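Long-range contacts in cutinase-like protein (PDB 2CZQ), which probably hydrolyses carboxylic esters, as a cutinase-like enzyme with the alpha/beta hydrolase fold: residues Lys109-Ile114 and Ser155-Val160; Leu98-Ala103 and Ser151-Lys156; Gly87-Val92 and Ala144-Val149; Ser32-Ala37 and Met192-Ala197; Ala58-Ile63 and Thr91-Gln96. All coordinates share one frame; numbering follows the deposited sequence.

Interaction 1: Lys109-Ile114 and Ser155-Val160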
# COMPACT_ATOMS: atom_id res chain seq x y z
N LYS A 109 0.16 -10.57 3.57
CA LYS A 109 0.35 -11.29 2.32
C LYS A 109 0.79 -10.40 1.18
O LYS A 109 1.36 -10.88 0.20
CB LYS A 109 -0.91 -12.06 1.94
CG LYS A 109 -1.44 -13.01 3.02
CD LYS A 109 -0.39 -14.01 3.51
CE LYS A 109 -0.93 -14.84 4.66
NZ LYS A 109 0.09 -15.70 5.32
N GLY A 110 0.52 -9.10 1.28
CA GLY A 110 0.91 -8.17 0.23
C GLY A 110 0.89 -6.75 0.72
O GLY A 110 0.15 -6.42 1.64
N VAL A 111 1.71 -5.93 0.07
CA VAL A 111 1.78 -4.50 0.33
C VAL A 111 1.61 -3.80 -1.02
O VAL A 111 2.32 -4.13 -1.98
CB VAL A 111 3.13 -4.11 0.96
CG1 VAL A 111 3.21 -2.61 1.19
CG2 VAL A 111 3.35 -4.85 2.27
N PHE A 112 0.66 -2.88 -1.09
CA PHE A 112 0.34 -2.20 -2.33
C PHE A 112 0.42 -0.70 -2.09
O PHE A 112 -0.34 -0.15 -1.29
CB PHE A 112 -1.05 -2.60 -2.80
CG PHE A 112 -1.44 -1.98 -4.11
CD1 PHE A 112 -1.06 -2.55 -5.32
CD2 PHE A 112 -2.19 -0.80 -4.13
CE1 PHE A 112 -1.41 -1.95 -6.52
CE2 PHE A 112 -2.54 -0.20 -5.32
CZ PHE A 112 -2.16 -0.78 -6.52
N LEU A 113 1.35 -0.05 -2.78
CA LEU A 113 1.63 1.37 -2.58
C LEU A 113 1.38 2.14 -3.86
O LEU A 113 1.67 1.64 -4.95
CB LEU A 113 3.09 1.57 -2.15
CG LEU A 113 3.57 0.73 -0.97
CD1 LEU A 113 5.07 0.87 -0.78
CD2 LEU A 113 2.84 1.09 0.31
N ILE A 114 0.84 3.35 -3.72
CA ILE A 114 0.69 4.27 -4.84
C ILE A 114 1.20 5.65 -4.46
O ILE A 114 0.99 6.12 -3.34
CB ILE A 114 -0.78 4.36 -5.34
CG1 ILE A 114 -1.77 4.41 -4.17
CG2 ILE A 114 -1.09 3.21 -6.29
CD1 ILE A 114 -3.18 4.81 -4.57
N SER A 155 9.47 -8.82 -2.37
CA SER A 155 8.84 -9.88 -3.15
C SER A 155 7.32 -9.95 -3.01
O SER A 155 6.65 -10.56 -3.84
CB SER A 155 9.46 -11.24 -2.83
OG SER A 155 9.08 -11.68 -1.54
N LYS A 156 6.77 -9.32 -1.97
CA LYS A 156 5.32 -9.28 -1.82
C LYS A 156 4.78 -7.84 -1.79
O LYS A 156 3.70 -7.58 -1.27
CB LYS A 156 4.84 -10.11 -0.62
CG LYS A 156 5.35 -9.63 0.72
CD LYS A 156 4.93 -10.59 1.81
CE LYS A 156 5.58 -10.23 3.13
NZ LYS A 156 5.10 -11.11 4.25
N THR A 157 5.54 -6.93 -2.39
CA THR A 157 5.15 -5.54 -2.53
C THR A 157 4.96 -5.20 -4.00
O THR A 157 5.66 -5.72 -4.88
CB THR A 157 6.23 -4.63 -1.91
OG1 THR A 157 6.34 -4.91 -0.50
CG2 THR A 157 5.86 -3.15 -1.98
N LEU A 158 4.01 -4.31 -4.25
CA LEU A 158 3.87 -3.65 -5.53
C LEU A 158 3.85 -2.17 -5.23
O LEU A 158 2.97 -1.69 -4.51
CB LEU A 158 2.57 -4.06 -6.21
CG LEU A 158 2.59 -5.11 -7.32
CD1 LEU A 158 1.22 -5.16 -7.96
CD2 LEU A 158 3.67 -4.87 -8.37
N ASP A 159 4.86 -1.46 -5.74
CA ASP A 159 4.98 -0.02 -5.55
C ASP A 159 4.71 0.66 -6.89
O ASP A 159 5.56 0.68 -7.79
CB ASP A 159 6.35 0.35 -4.98
CG ASP A 159 6.43 1.78 -4.51
OD1 ASP A 159 5.43 2.52 -4.68
OD2 ASP A 159 7.45 2.23 -3.94
N VAL A 160 3.50 1.18 -7.01
CA VAL A 160 2.98 1.72 -8.25
C VAL A 160 3.21 3.22 -8.30
O VAL A 160 2.71 3.97 -7.45
CB VAL A 160 1.48 1.38 -8.42
CG1 VAL A 160 0.96 1.87 -9.76
CG2 VAL A 160 1.24 -0.11 -8.24
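The Phe112 ring meets strand 157-160 obliquely through its CD1-CE1 side: CD1 lies 4.0 Å from Leu158 CB, and CE1 3.7 Å from Val160 CG2. Its CG is anti to the backbone N (chi1 -178°), which sends the ring forward along the strand, past its direct partner Leu158 to Val160. The other flat group, the Asp159 carboxylate, rests OD1 against Leu113 CB at 3.6 Å, while its OD2 takes a hydrogen bond from Asn116 ND2. Strands 109-114 and 157-160 run parallel, 7° apart, as neighbours in the central parallel sheet of the alpha/beta hydrolase fold. Val111 N donates to Lys156 O (2.9 Å), and Leu158 N returns a bond to Val111 O. Leu113 N then donates to Leu158 O at 2.9 Å, and Val160 N closes the ladder on Leu113 O. Phe112 and Ile114 bond instead to strand 78-84. Val111 and Leu113 pack against helix 86-98; on the other face Ile114 sets CG2 beside Val160 CB (3.8 Å), and Leu158 and Val160 meet Met192 of helix 187-200.

Interaction 2: Leu98-Ala103 and Ser151-Lys156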
# COMPACT_ATOMS: atom_id res chain seq x y z
N LEU A 98 8.21 -3.59 11.52
CA LEU A 98 7.75 -4.97 11.68
C LEU A 98 8.86 -5.99 11.50
O LEU A 98 8.83 -7.06 12.10
CB LEU A 98 6.61 -5.28 10.71
CG LEU A 98 5.26 -4.62 11.00
CD1 LEU A 98 4.31 -4.85 9.84
CD2 LEU A 98 4.67 -5.11 12.31
N GLY A 99 9.84 -5.67 10.67
CA GLY A 99 10.89 -6.62 10.35
C GLY A 99 10.44 -7.62 9.32
O GLY A 99 9.35 -7.50 8.75
N THR A 100 11.29 -8.62 9.08
CA THR A 100 11.10 -9.54 7.95
C THR A 100 10.91 -10.98 8.40
O THR A 100 11.11 -11.91 7.61
CB THR A 100 12.28 -9.43 6.96
OG1 THR A 100 13.52 -9.62 7.65
CG2 THR A 100 12.39 -8.03 6.37
N SER A 101 10.54 -11.15 9.66
CA SER A 101 10.23 -12.46 10.23
C SER A 101 9.21 -12.28 11.34
O SER A 101 9.07 -11.18 11.88
CB SER A 101 11.50 -13.12 10.77
OG SER A 101 11.99 -12.44 11.92
N GLY A 102 8.50 -13.35 11.68
CA GLY A 102 7.55 -13.31 12.78
C GLY A 102 6.11 -13.28 12.31
O GLY A 102 5.82 -13.25 11.11
N ALA A 103 5.19 -13.29 13.28
CA ALA A 103 3.77 -13.45 13.01
C ALA A 103 3.18 -12.35 12.13
O ALA A 103 2.42 -12.64 11.21
CB ALA A 103 3.00 -13.56 14.31
N SER A 151 14.38 -4.87 1.83
CA SER A 151 14.63 -5.93 0.86
C SER A 151 13.77 -7.18 1.10
O SER A 151 13.27 -7.77 0.14
CB SER A 151 16.12 -6.28 0.80
OG SER A 151 16.57 -6.82 2.03
N GLY A 152 13.58 -7.55 2.36
CA GLY A 152 12.82 -8.74 2.71
C GLY A 152 11.32 -8.65 2.49
O GLY A 152 10.61 -9.65 2.63
N TRP A 153 10.83 -7.45 2.16
CA TRP A 153 9.42 -7.20 1.85
C TRP A 153 9.16 -7.07 0.35
O TRP A 153 8.01 -7.13 -0.09
CB TRP A 153 8.96 -5.92 2.53
CG TRP A 153 8.67 -6.05 3.99
CD1 TRP A 153 9.54 -5.85 5.02
CD2 TRP A 153 7.43 -6.40 4.58
NE1 TRP A 153 8.91 -6.04 6.22
CE2 TRP A 153 7.60 -6.38 5.98
CE3 TRP A 153 6.16 -6.72 4.07
CZ2 TRP A 153 6.57 -6.68 6.87
CZ3 TRP A 153 5.14 -7.02 4.95
CH2 TRP A 153 5.34 -6.99 6.34
N VAL A 154 10.21 -6.85 -0.44
CA VAL A 154 10.05 -6.50 -1.85
C VAL A 154 9.25 -7.54 -2.64
O VAL A 154 8.42 -7.17 -3.48
CB VAL A 154 11.43 -6.21 -2.50
CG1 VAL A 154 11.31 -6.09 -4.01
CG2 VAL A 154 12.03 -4.94 -1.91
N SER A 155 9.47 -8.82 -2.37
CA SER A 155 8.84 -9.88 -3.15
C SER A 155 7.32 -9.95 -3.01
O SER A 155 6.65 -10.56 -3.84
CB SER A 155 9.46 -11.24 -2.83
OG SER A 155 9.08 -11.68 -1.54
N LYS A 156 6.77 -9.32 -1.97
CA LYS A 156 5.32 -9.28 -1.82
C LYS A 156 4.78 -7.84 -1.79
O LYS A 156 3.70 -7.58 -1.27
CB LYS A 156 4.84 -10.11 -0.62
CG LYS A 156 5.35 -9.63 0.72
CD LYS A 156 4.93 -10.59 1.81
CE LYS A 156 5.58 -10.23 3.13
NZ LYS A 156 5.10 -11.11 4.25
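Trp153 and Thr100 are brought together by their first torsions. In Trp153, CG stands anti to the carbonyl carbon (chi1 -77°) and chi2 of 91° sets the indole plane roughly perpendicular to the plane of CA, CB and CG, so that the NE1 side of the ring system reaches residues 98-100. In Thr100, CG2 is the branch anti to the carbonyl carbon, and this methyl does the touching: it lies 3.8 Å from Trp153 CD1 and equally close to CA of Gly152, whose lack of a side chain lets the methyl settle directly on the backbone. The one polar link is weak: NE1 of Trp153 lies 3.0 Å from O of Gly99 in a bond bent to 126° at the hydrogen. The same oxygen is 3.5 Å from Trp153 CZ2; it stands off the indole plane, displaced from NE1 toward the CE2-CZ2 side, which accounts for the bend. Farther along the indole, Leu98 CB touches CZ2 at 4.1 Å, its side chain crossing the ring at about a right angle. Gly99 is where the chain leaves helix 86-98, with positive phi, and this turn presents its carbonyl to the indole. Behind Trp153, Lys156 N bonds back to Trp153 O. That oxygen also accepts from Thr157 OG1. The contact lies near the surface, yet Trp153 itself is buried: Phe105 packs edge-to-face with its ring, Val108 and Val111 of strand 108-114 lie against it, and Leu98 also leans on Ile64 and Ile67 of helix 57-73.

Interaction 3: Gly87-Val92 and Ala144-Val149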
# COMPACT_ATOMS: atom_id res chain seq x y z
N GLY A 87 0.32 8.12 3.21
CA GLY A 87 -0.04 6.80 3.69
C GLY A 87 0.88 5.70 3.19
O GLY A 87 1.07 4.69 3.88
N ALA A 88 1.45 5.88 2.00
CA ALA A 88 2.46 4.95 1.50
C ALA A 88 3.72 5.03 2.37
O ALA A 88 4.26 4.00 2.76
CB ALA A 88 2.78 5.22 0.04
N ALA A 89 4.16 6.24 2.69
CA ALA A 89 5.31 6.42 3.57
C ALA A 89 5.04 5.80 4.94
O ALA A 89 5.89 5.09 5.49
CB ALA A 89 5.66 7.90 3.70
N ALA A 90 3.85 6.04 5.49
CA ALA A 90 3.51 5.45 6.79
C ALA A 90 3.57 3.92 6.75
O ALA A 90 3.98 3.27 7.72
CB ALA A 90 2.14 5.91 7.24
N THR A 91 3.16 3.35 5.62
CA THR A 91 3.19 1.91 5.42
C THR A 91 4.63 1.39 5.32
O THR A 91 4.98 0.39 5.95
CB THR A 91 2.39 1.53 4.17
OG1 THR A 91 1.02 1.95 4.33
CG2 THR A 91 2.30 0.02 4.01
N VAL A 92 5.45 2.07 4.52
CA VAL A 92 6.86 1.71 4.40
C VAL A 92 7.53 1.68 5.78
O VAL A 92 8.26 0.73 6.10
CB VAL A 92 7.59 2.69 3.46
CG1 VAL A 92 9.10 2.52 3.55
CG2 VAL A 92 7.11 2.51 2.02
N ALA A 144 15.47 9.41 0.59
CA ALA A 144 16.82 9.66 1.11
C ALA A 144 16.87 9.70 2.63
O ALA A 144 17.82 9.20 3.23
CB ALA A 144 17.40 10.94 0.51
N TYR A 145 15.85 10.28 3.26
CA TYR A 145 15.84 10.34 4.72
C TYR A 145 14.95 9.31 5.38
O TYR A 145 15.26 8.85 6.48
CB TYR A 145 15.52 11.74 5.25
CG TYR A 145 14.16 12.25 4.84
CD1 TYR A 145 13.03 11.94 5.58
CD2 TYR A 145 14.02 13.04 3.71
CE1 TYR A 145 11.77 12.41 5.20
CE2 TYR A 145 12.78 13.52 3.33
CZ TYR A 145 11.66 13.19 4.07
OH TYR A 145 10.44 13.67 3.66
N GLN A 146 13.84 8.94 4.74
CA GLN A 146 12.85 8.07 5.36
C GLN A 146 13.11 6.59 5.08
O GLN A 146 12.59 5.72 5.79
CB GLN A 146 11.45 8.49 4.90
CG GLN A 146 10.28 7.91 5.68
CD GLN A 146 9.00 8.69 5.46
OE1 GLN A 146 8.20 8.85 6.38
NE2 GLN A 146 8.82 9.19 4.25
N GLY A 147 13.93 6.31 4.07
CA GLY A 147 14.21 4.94 3.69
C GLY A 147 13.16 4.36 2.78
O GLY A 147 12.28 5.06 2.28
N SER A 148 13.27 3.06 2.57
CA SER A 148 12.57 2.37 1.50
C SER A 148 11.88 1.11 2.01
O SER A 148 12.04 0.71 3.16
CB SER A 148 13.57 2.00 0.41
OG SER A 148 14.59 1.17 0.94
N VAL A 149 11.11 0.48 1.12
CA VAL A 149 10.62 -0.87 1.37
C VAL A 149 11.83 -1.76 1.65
O VAL A 149 12.74 -1.83 0.82
CB VAL A 149 9.86 -1.40 0.12
CG1 VAL A 149 9.49 -2.87 0.29
CG2 VAL A 149 8.62 -0.56 -0.17
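Apolar contact centres on Val92, which points at the 147-149 loop with both methyls in use. CG2 meets CG2 of Val149 at 4.1 Å, the two side chains crossing at about a right angle. CG1, anti to the backbone N (chi1 168°), instead presses on the backbone, 3.5 Å from Ser148 O and 3.8 Å from Val149 N. A second kind of contact sets a methyl against an amide: Ala89 CB lies 3.5 Å from Gln146 NE2 and 3.8 Å from its OE1. Gln146 reaches there on an extended chain, and its NE2 is held by Asp118 OD1, a partner that fixes the amide beside the helix. Hydrogen bonds do not cross between the two segments themselves; farther along the helix, however, Gln96 NE2 bonds to both Gln146 O and Ser148 O. Inside segment 87-92, Gly87 O accepts twice, from Thr91 N and from Thr91 OG1 (2.8 Å), the donors arriving from opposite faces of the carbonyl plane. Gly147, with positive phi, ends helix 143-146 and starts the extended run that brings Val149 to Val92 and to Leu113 of the sheet. Gly87 is the last glycine of a Gly83-x-Ser85-x-Gly87 pattern that runs into the start of helix 86-98 and fits the nucleophile elbow of alpha/beta hydrolases, a tight strand-to-helix turn that would carry Ser85 as the probable nucleophile.

Interaction 4: Ser32-Ala37 and Met192-Ala197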
# COMPACT_ATOMS: atom_id res chain seq x y z
N SER A 32 -13.61 -2.40 -3.43
CA SER A 32 -14.93 -2.91 -3.79
C SER A 32 -14.80 -4.21 -4.59
O SER A 32 -15.58 -5.13 -4.41
CB SER A 32 -15.75 -1.84 -4.53
OG SER A 32 -15.32 -1.68 -5.87
N GLN A 33 -13.80 -4.28 -5.47
CA GLN A 33 -13.58 -5.49 -6.27
C GLN A 33 -13.08 -6.66 -5.43
O GLN A 33 -13.54 -7.79 -5.59
CB GLN A 33 -12.58 -5.21 -7.39
CG GLN A 33 -13.03 -4.20 -8.42
CD GLN A 33 -12.02 -4.10 -9.53
OE1 GLN A 33 -12.14 -4.79 -10.55
NE2 GLN A 33 -11.01 -3.27 -9.33
N ILE A 34 -12.13 -6.39 -4.54
CA ILE A 34 -11.52 -7.44 -3.73
C ILE A 34 -12.57 -8.05 -2.80
O ILE A 34 -12.72 -9.27 -2.73
CB ILE A 34 -10.33 -6.91 -2.91
CG1 ILE A 34 -9.19 -6.43 -3.81
CG2 ILE A 34 -9.82 -7.97 -1.93
CD1 ILE A 34 -8.32 -5.36 -3.17
N THR A 35 -13.30 -7.19 -2.09
CA THR A 35 -14.29 -7.68 -1.13
C THR A 35 -15.47 -8.37 -1.81
O THR A 35 -16.08 -9.24 -1.21
CB THR A 35 -14.79 -6.58 -0.16
OG1 THR A 35 -15.32 -5.47 -0.90
CG2 THR A 35 -13.63 -6.03 0.68
N ALA A 36 -15.77 -7.99 -3.05
CA ALA A 36 -16.80 -8.69 -3.81
C ALA A 36 -16.31 -10.05 -4.30
O ALA A 36 -17.11 -10.98 -4.45
CB ALA A 36 -17.28 -7.85 -4.99
N ALA A 37 -15.01 -10.17 -4.54
CA ALA A 37 -14.42 -11.40 -5.05
C ALA A 37 -14.21 -12.45 -3.97
O ALA A 37 -14.41 -13.65 -4.20
CB ALA A 37 -13.11 -11.11 -5.77
N MET A 192 -4.90 -3.59 -11.27
CA MET A 192 -3.68 -4.22 -10.78
C MET A 192 -3.75 -4.44 -9.28
O MET A 192 -3.35 -5.50 -8.79
CB MET A 192 -2.50 -3.33 -11.13
CG MET A 192 -1.14 -3.90 -10.87
SD MET A 192 0.12 -2.97 -11.77
CE MET A 192 -0.27 -1.25 -11.36
N GLY A 193 -4.25 -3.45 -8.54
CA GLY A 193 -4.36 -3.56 -7.10
C GLY A 193 -5.33 -4.63 -6.65
O GLY A 193 -5.06 -5.35 -5.68
N TYR A 194 -6.46 -4.73 -7.34
CA TYR A 194 -7.45 -5.76 -7.06
C TYR A 194 -6.89 -7.16 -7.35
O TYR A 194 -6.98 -8.05 -6.51
CB TYR A 194 -8.76 -5.47 -7.83
CG TYR A 194 -9.39 -6.67 -8.49
CD1 TYR A 194 -9.31 -6.85 -9.87
CD2 TYR A 194 -10.06 -7.64 -7.74
CE1 TYR A 194 -9.88 -7.95 -10.49
CE2 TYR A 194 -10.63 -8.75 -8.35
CZ TYR A 194 -10.53 -8.90 -9.73
OH TYR A 194 -11.09 -10.00 -10.31
N LYS A 195 -6.27 -7.34 -8.52
CA LYS A 195 -5.72 -8.65 -8.86
C LYS A 195 -4.59 -9.05 -7.92
O LYS A 195 -4.51 -10.21 -7.49
CB LYS A 195 -5.24 -8.68 -10.31
CG LYS A 195 -6.37 -8.64 -11.31
CD LYS A 195 -5.92 -8.92 -12.73
CE LYS A 195 -7.14 -8.90 -13.65
NZ LYS A 195 -6.86 -9.31 -15.05
N PHE A 196 -3.74 -8.09 -7.59
CA PHE A 196 -2.62 -8.31 -6.68
C PHE A 196 -3.14 -8.82 -5.33
O PHE A 196 -2.68 -9.85 -4.83
CB PHE A 196 -1.83 -7.01 -6.50
CG PHE A 196 -0.77 -7.05 -5.44
CD1 PHE A 196 0.46 -7.64 -5.69
CD2 PHE A 196 -1.00 -6.48 -4.19
CE1 PHE A 196 1.45 -7.66 -4.71
CE2 PHE A 196 -0.01 -6.50 -3.21
CZ PHE A 196 1.21 -7.09 -3.48
N ALA A 197 -4.09 -8.09 -4.76
CA ALA A 197 -4.63 -8.45 -3.45
C ALA A 197 -5.31 -9.82 -3.48
O ALA A 197 -5.04 -10.66 -2.63
CB ALA A 197 -5.59 -7.40 -2.96
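Helices 32-37 and 192-197 run in roughly the same direction, their axes 8.9 Å apart and crossing at -34°, with Ile34 and Tyr194 nearest by CA. The Gln33 amide stacks on the Tyr194 ring, the two planes 29° apart: OE1 lies over one face, 3.6 Å from CD1 of Tyr194, while NE2 sits 3.5 Å from Tyr194 CB. Gln33 CB adds a contact of 3.5 Å to CD2 of that ring. Ala37 CB, one turn on, approaches the ring edge at CE2, 4.3 Å away, so that the tyrosine lies along the side of helix 28-37. Ile34 supplies the buried half. With CG1 anti to the carbonyl carbon, its chain extends to helix 187-200: CG1 rests 3.7 Å from Tyr194 CA, and CD1 is pressed to 3.4 Å from Ala197 CB, closer than normal carbon contact. Ile34 also packs on Tyr9 and Leu11 of strand 9-14, and Ala197 on Ile80 of strand 78-84. The two helices, laid side by side over one face of a parallel sheet, belong to one outer layer of the three-layer alpha/beta/alpha sandwich of the alpha/beta hydrolase fold.

Interaction 5: Ala58-Ile63 and Thr91-Gln96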
# COMPACT_ATOMS: atom_id res chain seq x y z
N ALA A 58 1.69 8.39 13.90
CA ALA A 58 0.43 7.85 14.39
C ALA A 58 -0.20 6.88 13.38
O ALA A 58 -0.86 5.92 13.76
CB ALA A 58 -0.54 8.96 14.75
N GLY A 59 0.02 7.13 12.09
CA GLY A 59 -0.46 6.24 11.04
C GLY A 59 0.26 4.91 11.08
O GLY A 59 -0.37 3.85 11.10
N THR A 60 1.59 4.95 11.10
CA THR A 60 2.38 3.74 11.22
C THR A 60 1.95 2.92 12.45
O THR A 60 1.77 1.71 12.37
CB THR A 60 3.86 4.11 11.31
OG1 THR A 60 4.27 4.69 10.06
CG2 THR A 60 4.75 2.88 11.55
N ALA A 61 1.80 3.60 13.58
CA ALA A 61 1.42 2.92 14.82
C ALA A 61 0.06 2.25 14.70
O ALA A 61 -0.14 1.15 15.21
CB ALA A 61 1.44 3.88 15.99
N ASP A 62 -0.89 2.91 14.03
CA ASP A 62 -2.23 2.37 13.93
C ASP A 62 -2.32 1.20 12.95
O ASP A 62 -3.10 0.27 13.17
CB ASP A 62 -3.24 3.46 13.61
CG ASP A 62 -4.66 3.01 13.84
OD1 ASP A 62 -4.97 2.56 14.97
OD2 ASP A 62 -5.50 3.08 12.93
N ILE A 63 -1.51 1.22 11.89
CA ILE A 63 -1.40 0.05 11.01
C ILE A 63 -0.98 -1.17 11.83
O ILE A 63 -1.60 -2.24 11.76
CB ILE A 63 -0.34 0.30 9.90
CG1 ILE A 63 -0.81 1.38 8.92
CG2 ILE A 63 -0.02 -1.00 9.15
CD1 ILE A 63 0.33 1.92 8.06
N THR A 91 3.16 3.35 5.62
CA THR A 91 3.19 1.91 5.42
C THR A 91 4.63 1.39 5.32
O THR A 91 4.98 0.39 5.95
CB THR A 91 2.39 1.53 4.17
OG1 THR A 91 1.02 1.95 4.33
CG2 THR A 91 2.30 0.02 4.01
N VAL A 92 5.45 2.07 4.52
CA VAL A 92 6.86 1.71 4.40
C VAL A 92 7.53 1.68 5.78
O VAL A 92 8.26 0.73 6.10
CB VAL A 92 7.59 2.69 3.46
CG1 VAL A 92 9.10 2.52 3.55
CG2 VAL A 92 7.11 2.51 2.02
N VAL A 93 7.28 2.70 6.59
CA VAL A 93 7.89 2.75 7.91
C VAL A 93 7.35 1.63 8.81
O VAL A 93 8.10 1.07 9.60
CB VAL A 93 7.76 4.16 8.52
CG1 VAL A 93 8.32 4.21 9.94
CG2 VAL A 93 8.48 5.17 7.63
N ALA A 94 6.08 1.27 8.64
CA ALA A 94 5.55 0.09 9.33
C ALA A 94 6.34 -1.16 8.96
O ALA A 94 6.67 -1.96 9.84
CB ALA A 94 4.06 -0.10 9.05
N LEU A 95 6.66 -1.33 7.68
CA LEU A 95 7.44 -2.50 7.27
C LEU A 95 8.81 -2.51 7.94
O LEU A 95 9.29 -3.55 8.38
CB LEU A 95 7.63 -2.55 5.75
CG LEU A 95 6.40 -2.38 4.86
CD1 LEU A 95 6.77 -2.61 3.41
CD2 LEU A 95 5.25 -3.30 5.28
N GLN A 96 9.43 -1.33 8.00
CA GLN A 96 10.73 -1.19 8.63
C GLN A 96 10.69 -1.59 10.10
O GLN A 96 11.63 -2.20 10.62
CB GLN A 96 11.24 0.25 8.48
CG GLN A 96 11.48 0.67 7.03
CD GLN A 96 11.69 2.16 6.87
OE1 GLN A 96 11.58 2.93 7.82
NE2 GLN A 96 11.99 2.58 5.64
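Thr91 begins the approach of helix 86-98 to helix 57-73, two helices that cover the same side of the central sheet of the alpha/beta hydrolase fold. Helix 57-73 belongs to a beta-alpha-beta crossover between parallel strands 41-45 and 78-84, and the segments cross at -58° with axes 8.5 Å apart. The CB of Thr91 points away from helix 57-73, and the side chain packs on Leu81, Val111 and Leu113; Ile63 comes across it at about a right angle, with CD1 3.8 Å from OG1 and 3.9 Å from CA of Thr91. The polar partner of that OG1 is Gly87 O, one turn back in its own helix. The reach of Ile63 depends on its CG1 standing anti to its carbonyl carbon (chi1 -68°), with the chain then extended. Two residues on, Val93 lies across the end of Thr60 at about a right angle, its CB 3.9 Å from Thr60 OG1. The Thr60 hydroxyl finds its polar partner in Ala90 O of helix 86-98, so Thr60 joins the two helices by a hydrogen bond as well as by packing. Ala94 follows at the closest passage of the backbones, where its CA and that of Thr60 are 5.2 Å apart; its small side chain allows this. At the crossing, the Thr60 methyl CG2 lies 3.6 Å from Ala94 N, and Ala94 CB has Thr60 CG2 at 4.0 Å and Ile63 CG2 at 4.2 Å.

Interaction 1 lies in the sheet, and the other contacts touch it from two sides. Interactions 3 and 5 share Thr91 and Val92 of helix 86-98, whose Val92 CG2 packs 3.8 Å from Leu113 CD1 of interaction 1. Interaction 2 adjoins it through Val111 CG2 and Trp153 CE3, 3.8 Å apart, and shares Ser155 and Lys156 with it. Interaction 4 covers the other face, with Gly193 CA 3.4 Å from Phe112 CE1; its centre is about 24 Å from that of interaction 3. Ser85, Asp165 and His180 have the geometry of a catalytic triad, a probable active site: Leu113 touches the probable nucleophile elbow around Ser85, and Ile114 and Ala89 lie near the triad.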